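Local coordinates for protein dihydrofolate reductase, putative (PDB 6DRS) that probably catalyses the NADPH-dependent reduction of dihydrofolate to tetrahydrofolate, and is held here with NADP and a diaminoquinazoline-type antifolate inhibitor, at residues 5-10 against 151-156; 58-63 against 78-83; 173-178 against 220-225. All blocks are in the same frame, centred on the assembly; numbering follows the deposited sequence.

All three contacts reach the same mixed sheet. Contact 1 sits in the middle: strand 150-157 pairs with strand 57-63 of contact 2, and strand 7-17 pairs with strand 174-183 of contact 3, on which helix 216-223 packs. Its centre is about 10 Å from that of contact 2 and about 8 Å from that of contact 3, while contacts 2 and 3 have centres about 17 Å apart and do not touch. The inhibitor is held at the strand ends of contact 1, with Arg80 of contact 2 close by; Val177 of contact 3 has its side chain about 7 Å from it. NADP reaches Ile156 and Gly63.

Contact 1 of 3, residues 5-10 against 151-156. With H8A (3-{[(3R)-7,9-diamino-3-methyl-2,3-dihydrofuro[2,3-f]quinazolin-4-yl]oxy}benzonitrile), chain G.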
# COMPACT_ATOMS: atom_id res chain seq x y z
N ASN A 5 10.10 -14.66 -4.79
CA ASN A 5 9.24 -13.64 -5.40
C ASN A 5 9.53 -12.27 -4.78
O ASN A 5 9.93 -12.17 -3.63
CB ASN A 5 7.76 -14.01 -5.29
CG ASN A 5 7.24 -14.79 -6.48
OD1 ASN A 5 6.30 -15.58 -6.34
ND2 ASN A 5 7.83 -14.60 -7.65
N PRO A 6 9.36 -11.20 -5.57
CA PRO A 6 9.74 -9.89 -5.04
C PRO A 6 8.74 -9.40 -3.97
O PRO A 6 7.54 -9.77 -4.00
CB PRO A 6 9.74 -8.97 -6.26
CG PRO A 6 8.74 -9.61 -7.20
CD PRO A 6 8.83 -11.10 -6.93
N LEU A 7 9.24 -8.60 -3.03
CA LEU A 7 8.37 -7.95 -2.04
C LEU A 7 8.24 -6.47 -2.42
O LEU A 7 9.23 -5.79 -2.66
CB LEU A 7 8.99 -8.13 -0.66
CG LEU A 7 8.07 -7.86 0.53
CD1 LEU A 7 6.71 -8.53 0.33
CD2 LEU A 7 8.71 -8.32 1.82
N THR A 8 7.02 -5.99 -2.58
CA THR A 8 6.85 -4.62 -3.02
C THR A 8 6.27 -3.80 -1.86
O THR A 8 5.19 -4.09 -1.37
CB THR A 8 5.97 -4.58 -4.27
OG1 THR A 8 6.57 -5.41 -5.26
CG2 THR A 8 5.76 -3.18 -4.79
N LEU A 9 7.02 -2.78 -1.43
CA LEU A 9 6.50 -1.70 -0.57
C LEU A 9 5.84 -0.65 -1.46
O LEU A 9 6.42 -0.22 -2.47
CB LEU A 9 7.68 -1.08 0.19
CG LEU A 9 8.26 -1.92 1.32
CD1 LEU A 9 8.76 -3.26 0.81
CD2 LEU A 9 9.37 -1.15 2.04
N ILE A 10 4.61 -0.26 -1.13
CA ILE A 10 3.98 0.82 -1.85
C ILE A 10 3.59 1.89 -0.83
O ILE A 10 3.01 1.58 0.24
CB ILE A 10 2.77 0.33 -2.67
CG1 ILE A 10 2.18 1.47 -3.49
CG2 ILE A 10 1.74 -0.37 -1.79
CD1 ILE A 10 1.00 1.07 -4.34
N GLY A 151 -1.60 -14.13 -5.12
CA GLY A 151 -1.07 -13.24 -6.16
C GLY A 151 0.14 -12.45 -5.69
O GLY A 151 1.04 -12.99 -5.09
N SER A 152 0.19 -11.15 -5.98
CA SER A 152 1.34 -10.31 -5.55
C SER A 152 1.23 -9.94 -4.05
O SER A 152 0.14 -9.79 -3.53
CB SER A 152 1.41 -9.09 -6.38
OG SER A 152 1.45 -9.47 -7.75
N VAL A 153 2.36 -9.81 -3.37
CA VAL A 153 2.37 -9.35 -1.96
C VAL A 153 2.93 -7.92 -1.90
O VAL A 153 4.03 -7.62 -2.37
CB VAL A 153 3.15 -10.32 -1.05
CG1 VAL A 153 3.18 -9.82 0.39
CG2 VAL A 153 2.57 -11.72 -1.13
N PHE A 154 2.14 -7.05 -1.29
CA PHE A 154 2.49 -5.67 -1.09
C PHE A 154 2.64 -5.41 0.41
O PHE A 154 1.82 -5.89 1.20
CB PHE A 154 1.35 -4.76 -1.56
CG PHE A 154 1.24 -4.72 -3.06
CD1 PHE A 154 2.05 -3.88 -3.80
CD2 PHE A 154 0.39 -5.60 -3.72
CE1 PHE A 154 1.97 -3.88 -5.19
CE2 PHE A 154 0.30 -5.58 -5.11
CZ PHE A 154 1.09 -4.73 -5.84
N VAL A 155 3.68 -4.66 0.78
CA VAL A 155 3.75 -4.09 2.13
C VAL A 155 3.22 -2.65 2.07
O VAL A 155 3.83 -1.81 1.41
CB VAL A 155 5.19 -4.11 2.65
CG1 VAL A 155 5.34 -3.32 3.95
CG2 VAL A 155 5.68 -5.54 2.82
N ILE A 156 2.06 -2.41 2.70
CA ILE A 156 1.36 -1.13 2.53
C ILE A 156 1.59 -0.17 3.71
O ILE A 156 0.91 0.88 3.76
CB ILE A 156 -0.14 -1.32 2.21
CG1 ILE A 156 -0.95 -1.82 3.42
CG2 ILE A 156 -0.26 -2.26 1.01
CD1 ILE A 156 -2.42 -1.49 3.36
C2 H8A G . -3.98 4.95 1.31
C3 H8A G . -3.36 5.44 0.16
C4 H8A G . -2.08 4.96 -0.21
C5 H8A G . -1.42 4.00 0.59
C6 H8A G . -2.10 3.51 1.73
C7 H8A G . -3.33 4.00 2.07
C8 H8A G . -0.18 3.53 0.18
O1 H8A G . -5.22 5.40 1.68
C10 H8A G . -0.24 4.93 -1.69
C14 H8A G . -6.39 4.69 1.48
C15 H8A G . -7.52 5.04 2.25
C16 H8A G . -8.73 4.34 2.07
C17 H8A G . -8.79 3.30 1.12
C18 H8A G . -7.68 2.92 0.34
N9 H8A G . 0.39 4.02 -0.94
N11 H8A G . -1.44 5.42 -1.32
N12 H8A G . 0.49 2.51 0.97
N13 H8A G . 0.35 5.48 -2.91
C19 H8A G . -6.48 3.63 0.54
C20 H8A G . -7.77 1.92 -0.55
N21 H8A G . -7.85 0.99 -1.31
C22 H8A G . -3.82 3.39 3.30
C23 H8A G . -2.58 2.61 3.75
O24 H8A G . -1.67 2.57 2.63
C25 H8A G . -4.80 2.30 2.93
O HOH W 1 4.90 -7.72 -5.01
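Val155 is tied twice to the neighbouring parallel strand: its N gives a 2.7 Å hydrogen bond to Thr8 O, and its O receives Ile10 N at 3.1 Å. Here the strands run closest, with the CA atoms of Leu9 and Val155 4.5 Å apart, and the side chains are in van der Waals contact. Leu7 has its CG swung opposite the backbone N (chi1 -164°), which carries CD1 across to Val153 CG1 at 3.8 Å and onto Val155 CG2, while Leu9 lies alongside Val155. On the other face Thr8 and Phe154 point the same way, and the Thr8 CG2 methyl comes within 3.9 Å of Phe154 CE1.

Toward Asn5 and Pro6 the grip slackens. The CA atoms of Leu7 and Val153 are 6.2 Å apart, the Thr8 N to Val153 O bond is weak, and a water enters, donating to Val153 O at 2.8 Å and also hydrogen-bonding Thr8 OG1, which Arg175 NH1 holds as well. At the far end the carbonyls of Ile10 and Ile156 meet the inhibitor amine: H8A N12 gives Ile10 O a straight 2.8 Å bond (177°) and Ile156 O a weak one, the clamp familiar from antifolate-bound reductases. Helix 159-167 covers Leu9 and Val155, and strands 174-183 and 57-63 flank the pair in the sheet.

Contact 2 of 3, residues 58-63 against 78-83; sequences NAMIMG and GKRINV. With NAP (NADP nicotinamide-adenine-dinucleotide phosphate), chain H; SO4 (sulfate ion), chain E.
Met60 sets its CG beside the backbone N (chi1 -64°) and then bends at chi3 (-58°), which brings SD and CE over to Arg80, whose own chain is folded at chi2 and chi3. The two strands, 57-63 and 81-85, belong to a beta-alpha-beta crossover through helix 64-69, and run parallel with a regular ladder: Ile81 N to Asn58 O, Met60 N to Ile81 O at 2.8 Å, Val83 N to Met60 O, and Met62 N to Val83 O. Met60 SD lies 3.6 Å from Arg80 CD, and its CE methyl sits over one face of the guanidinium.

That group is fixed side-on to a single atom, Gly78 O. Arg80 NH2 reaches it on a lone pair at 2.9 Å, whereas NE, at 3.0 Å from the same oxygen, stands 37° above the carbonyl plane. NH1 bonds Thr48 OG1 and, weakly, the inhibitor nitrile, so the backbone hook probably helps aim the arginine into the pocket. Asn82 OD1 meets two methionine methyls, while its ND2 is held by Leu77 O and Asp128 O. On the opposite face Ile61 lies alongside Val83 beneath helix 135-146. At the end of its strand Gly63 occupies the N-cap position of helix 64-69, and its CA approaches the NADP oxygen O5B to 3.6 Å.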
# COMPACT_ATOMS: atom_id res chain seq x y z
N ASN A 58 -4.21 -10.76 -4.47
CA ASN A 58 -3.05 -10.11 -3.85
C ASN A 58 -3.30 -9.97 -2.35
O ASN A 58 -4.49 -9.86 -1.93
CB ASN A 58 -2.76 -8.73 -4.43
CG ASN A 58 -2.49 -8.77 -5.92
OD1 ASN A 58 -2.22 -9.85 -6.46
ND2 ASN A 58 -2.61 -7.63 -6.57
N ALA A 59 -2.20 -10.03 -1.58
CA ALA A 59 -2.20 -9.73 -0.14
C ALA A 59 -1.55 -8.35 0.09
O ALA A 59 -0.55 -7.98 -0.58
CB ALA A 59 -1.44 -10.80 0.61
N MET A 60 -2.11 -7.60 1.04
CA MET A 60 -1.46 -6.37 1.58
C MET A 60 -1.03 -6.62 3.03
O MET A 60 -1.85 -6.96 3.87
CB MET A 60 -2.42 -5.18 1.51
CG MET A 60 -2.77 -4.84 0.10
SD MET A 60 -3.92 -3.50 0.10
CE MET A 60 -5.27 -4.20 1.07
N ILE A 61 0.25 -6.51 3.32
CA ILE A 61 0.66 -6.64 4.71
C ILE A 61 0.78 -5.24 5.33
O ILE A 61 1.44 -4.36 4.75
CB ILE A 61 1.93 -7.49 4.82
CG1 ILE A 61 1.63 -8.86 4.22
CG2 ILE A 61 2.37 -7.61 6.27
CD1 ILE A 61 2.86 -9.73 4.08
N MET A 62 0.11 -5.03 6.48
CA MET A 62 0.04 -3.71 7.11
C MET A 62 0.23 -3.80 8.63
O MET A 62 -0.09 -4.80 9.27
CB MET A 62 -1.29 -3.03 6.79
CG MET A 62 -2.48 -3.67 7.47
SD MET A 62 -4.00 -3.22 6.62
CE MET A 62 -3.99 -4.48 5.33
N GLY A 63 0.76 -2.73 9.23
CA GLY A 63 0.77 -2.63 10.70
C GLY A 63 -0.63 -2.35 11.23
O GLY A 63 -1.50 -1.85 10.50
N GLY A 78 -11.58 -4.35 0.31
CA GLY A 78 -12.14 -5.40 -0.52
C GLY A 78 -11.21 -5.85 -1.64
O GLY A 78 -10.39 -5.08 -2.20
N LYS A 79 -11.36 -7.15 -1.96
CA LYS A 79 -10.79 -7.74 -3.15
C LYS A 79 -9.30 -7.97 -2.96
O LYS A 79 -8.59 -8.23 -3.95
CB LYS A 79 -11.05 -6.91 -4.41
CG LYS A 79 -12.50 -6.93 -4.86
CD LYS A 79 -12.79 -6.03 -6.01
CE LYS A 79 -14.29 -5.94 -6.22
NZ LYS A 79 -14.58 -5.71 -7.65
N ARG A 80 -8.85 -7.91 -1.71
CA ARG A 80 -7.49 -8.29 -1.41
C ARG A 80 -7.47 -9.12 -0.11
O ARG A 80 -8.44 -9.15 0.63
CB ARG A 80 -6.64 -7.03 -1.24
CG ARG A 80 -6.19 -6.39 -2.55
CD ARG A 80 -6.14 -4.88 -2.41
NE ARG A 80 -7.47 -4.28 -2.24
CZ ARG A 80 -7.72 -2.98 -2.12
NH1 ARG A 80 -6.75 -2.08 -2.21
NH2 ARG A 80 -8.96 -2.58 -1.91
N ILE A 81 -6.37 -9.77 0.15
CA ILE A 81 -6.15 -10.40 1.45
C ILE A 81 -5.47 -9.35 2.35
O ILE A 81 -4.40 -8.84 2.01
CB ILE A 81 -5.24 -11.64 1.26
CG1 ILE A 81 -5.92 -12.69 0.38
CG2 ILE A 81 -4.79 -12.20 2.60
CD1 ILE A 81 -4.96 -13.59 -0.36
N ASN A 82 -6.12 -8.97 3.44
CA ASN A 82 -5.59 -7.99 4.34
C ASN A 82 -4.85 -8.74 5.44
O ASN A 82 -5.40 -9.67 6.04
CB ASN A 82 -6.70 -7.13 4.92
CG ASN A 82 -7.39 -6.26 3.88
OD1 ASN A 82 -7.32 -5.04 3.97
ND2 ASN A 82 -8.10 -6.87 2.94
N VAL A 83 -3.59 -8.38 5.67
CA VAL A 83 -2.82 -9.08 6.69
C VAL A 83 -2.36 -8.07 7.74
O VAL A 83 -1.50 -7.22 7.44
CB VAL A 83 -1.63 -9.86 6.09
CG1 VAL A 83 -0.93 -10.68 7.17
CG2 VAL A 83 -2.06 -10.75 4.94
PA NAP H . 2.26 0.96 11.57
O1A NAP H . 1.14 1.05 10.57
O2A NAP H . 3.67 0.55 11.33
O5B NAP H . 1.71 0.10 12.83
C5B NAP H . 2.37 0.02 14.10
C4B NAP H . 1.73 -1.15 14.82
O4B NAP H . 2.02 -2.35 14.10
C3B NAP H . 2.26 -1.40 16.22
O3B NAP H . 1.58 -0.58 17.18
C2B NAP H . 1.97 -2.88 16.40
O2B NAP H . 0.57 -3.08 16.57
C1B NAP H . 2.22 -3.44 15.01
N9A NAP H . 3.60 -3.88 14.87
C8A NAP H . 4.55 -3.06 14.40
N7A NAP H . 5.73 -3.70 14.36
C5A NAP H . 5.54 -4.96 14.80
C6A NAP H . 6.40 -6.15 15.01
N6A NAP H . 7.70 -6.04 14.68
N1A NAP H . 5.88 -7.30 15.49
C2A NAP H . 4.57 -7.34 15.78
N3A NAP H . 3.72 -6.29 15.62
C4A NAP H . 4.13 -5.08 15.15
O3 NAP H . 2.20 2.40 12.35
PN NAP H . 3.06 3.76 12.08
O1N NAP H . 4.46 3.47 11.73
O2N NAP H . 2.71 4.59 13.30
O5D NAP H . 2.30 4.38 10.82
C5D NAP H . 0.94 4.70 10.88
C4D NAP H . 0.89 6.06 10.21
O4D NAP H . 1.50 5.94 8.92
C3D NAP H . -0.50 6.63 9.99
O3D NAP H . -0.39 8.07 10.15
C2D NAP H . -0.78 6.26 8.56
O2D NAP H . -1.71 7.16 8.00
C1D NAP H . 0.58 6.38 7.91
N1N NAP H . 0.70 5.58 6.68
C2N NAP H . 0.96 6.23 5.52
C3N NAP H . 1.06 5.54 4.29
C7N NAP H . 1.37 6.31 3.01
O7N NAP H . 1.57 5.71 1.95
N7N NAP H . 1.41 7.65 3.07
C4N NAP H . 0.85 4.15 4.29
C5N NAP H . 0.58 3.51 5.51
C6N NAP H . 0.49 4.24 6.69
P2B NAP H . -0.08 -3.23 18.04
O1X NAP H . 0.08 -1.88 18.71
O2X NAP H . -1.54 -3.44 17.72
O3X NAP H . 0.81 -4.32 18.57
S SO4 E . -14.66 -3.16 -2.28
O1 SO4 E . -14.60 -1.91 -3.06
O2 SO4 E . -13.96 -4.24 -3.02
O3 SO4 E . -16.08 -3.56 -2.06
O4 SO4 E . -14.00 -2.93 -0.97
O HOH W 2 -6.19 -8.97 -5.37

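Contact 3 of 3, residues 173-178 against 220-225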
# COMPACT_ATOMS: atom_id res chain seq x y z
N PRO A 173 13.93 -9.92 -3.50
CA PRO A 173 14.14 -8.52 -3.90
C PRO A 173 13.05 -7.63 -3.27
O PRO A 173 11.88 -8.06 -3.11
CB PRO A 173 14.10 -8.49 -5.44
CG PRO A 173 13.59 -9.86 -5.86
CD PRO A 173 13.88 -10.78 -4.69
N VAL A 174 13.44 -6.43 -2.84
CA VAL A 174 12.45 -5.48 -2.33
C VAL A 174 12.43 -4.27 -3.26
O VAL A 174 13.46 -3.77 -3.70
CB VAL A 174 12.64 -5.09 -0.86
CG1 VAL A 174 12.82 -6.30 0.04
CG2 VAL A 174 13.76 -4.10 -0.68
N ARG A 175 11.22 -3.86 -3.59
CA ARG A 175 11.05 -2.78 -4.51
C ARG A 175 10.12 -1.78 -3.84
O ARG A 175 9.24 -2.18 -3.06
CB ARG A 175 10.41 -3.30 -5.81
CG ARG A 175 11.07 -4.58 -6.29
CD ARG A 175 10.33 -5.44 -7.27
NE ARG A 175 8.88 -5.54 -7.22
CZ ARG A 175 8.21 -6.13 -8.20
NH1 ARG A 175 6.90 -6.26 -8.14
NH2 ARG A 175 8.86 -6.59 -9.25
N ILE A 176 10.32 -0.50 -4.16
CA ILE A 176 9.45 0.51 -3.63
C ILE A 176 8.69 1.17 -4.79
O ILE A 176 9.30 1.72 -5.69
CB ILE A 176 10.23 1.52 -2.77
CG1 ILE A 176 10.80 0.86 -1.51
CG2 ILE A 176 9.33 2.69 -2.41
CD1 ILE A 176 11.87 1.66 -0.82
N VAL A 177 7.36 1.11 -4.74
CA VAL A 177 6.54 1.92 -5.64
C VAL A 177 6.08 3.17 -4.87
O VAL A 177 5.31 3.08 -3.87
CB VAL A 177 5.35 1.10 -6.16
CG1 VAL A 177 4.37 1.96 -6.94
CG2 VAL A 177 5.86 -0.08 -6.98
N MET A 178 6.56 4.34 -5.29
CA MET A 178 6.38 5.51 -4.45
C MET A 178 5.60 6.59 -5.20
O MET A 178 5.93 6.91 -6.35
CB MET A 178 7.72 6.08 -3.98
CG MET A 178 7.54 7.35 -3.13
SD MET A 178 9.07 8.01 -2.44
CE MET A 178 9.58 6.73 -1.29
N THR A 220 6.01 0.31 -14.75
CA THR A 220 4.82 -0.07 -15.45
C THR A 220 4.67 -1.59 -15.37
O THR A 220 3.58 -2.11 -15.06
CB THR A 220 4.89 0.40 -16.92
OG1 THR A 220 4.86 1.83 -16.90
CG2 THR A 220 3.78 -0.19 -17.76
N GLU A 221 5.78 -2.30 -15.58
CA GLU A 221 5.76 -3.77 -15.53
C GLU A 221 5.40 -4.24 -14.10
O GLU A 221 4.57 -5.14 -13.96
CB GLU A 221 7.12 -4.35 -15.91
CG GLU A 221 7.54 -4.04 -17.33
CD GLU A 221 8.99 -4.35 -17.66
OE1 GLU A 221 9.75 -4.74 -16.75
OE2 GLU A 221 9.37 -4.18 -18.83
N TRP A 222 6.01 -3.65 -13.07
CA TRP A 222 5.70 -4.02 -11.67
C TRP A 222 4.21 -3.89 -11.41
O TRP A 222 3.63 -4.72 -10.75
CB TRP A 222 6.41 -3.14 -10.66
CG TRP A 222 7.89 -3.19 -10.73
CD1 TRP A 222 8.65 -4.04 -11.48
CD2 TRP A 222 8.80 -2.35 -10.00
NE1 TRP A 222 9.98 -3.78 -11.28
CE2 TRP A 222 10.11 -2.75 -10.37
CE3 TRP A 222 8.65 -1.33 -9.05
CZ2 TRP A 222 11.25 -2.16 -9.83
CZ3 TRP A 222 9.79 -0.74 -8.54
CH2 TRP A 222 11.07 -1.14 -8.93
N VAL A 223 3.58 -2.84 -11.88
CA VAL A 223 2.31 -2.54 -11.25
C VAL A 223 1.17 -2.87 -12.22
O VAL A 223 0.02 -2.79 -11.82
CB VAL A 223 2.23 -1.08 -10.74
CG1 VAL A 223 3.35 -0.77 -9.76
CG2 VAL A 223 2.18 -0.04 -11.86
N GLY A 224 1.50 -3.18 -13.49
CA GLY A 224 0.49 -3.67 -14.45
C GLY A 224 -0.41 -2.59 -15.02
O GLY A 224 -1.51 -2.88 -15.51
N GLU A 225 -0.02 -1.32 -14.92
CA GLU A 225 -0.66 -0.23 -15.67
C GLU A 225 0.42 0.78 -16.06
O GLU A 225 1.49 0.79 -15.47
CB GLU A 225 -1.80 0.41 -14.89
CG GLU A 225 -1.32 0.98 -13.57
CD GLU A 225 -2.42 1.68 -12.81
OE1 GLU A 225 -3.36 0.99 -12.31
OE2 GLU A 225 -2.39 2.92 -12.80
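Thr220 O takes two backbone donors, Gly224 N at 2.8 Å and Val223 N at 3.3 Å, and so closes the last turn of the helix that lays Trp222 against Arg175. The helix ends at Val223, and Gly224, with positive phi, turns the chain out of it.

Arg175 stretches along one face of the indole. Its CB rides over the six-membered ring, CD is above the middle of the ring system, and the guanidinium lies flat over the five-membered ring, with CZ 4.0 Å from that ring's centroid and only 15° off its normal. A bend at chi3 (-34°) accompanies this course, and the two planes are 22° apart. The nearest approach is NH2 over Trp222 CD1, at 3.4 Å. The bond from NH1 to Thr8 OG1 should help to hold the guanidinium in its stacked position.

The indole is met at its edge as well: Val177 CG2 lies near the ring plane, 3.7 Å from Trp222 CE3, and Ile176 O comes up beside CZ3. The same Val177 methyl crosses to Val223 CG1 at 3.8 Å, extending the apolar seam toward helix 38-49, where Phe43 and Val47 follow. What results is a cation-pi stack with a CH-pi contact beside it, joining the end of helix 216-223 to strand 174-183 of the central sheet in the dihydrofolate reductase fold.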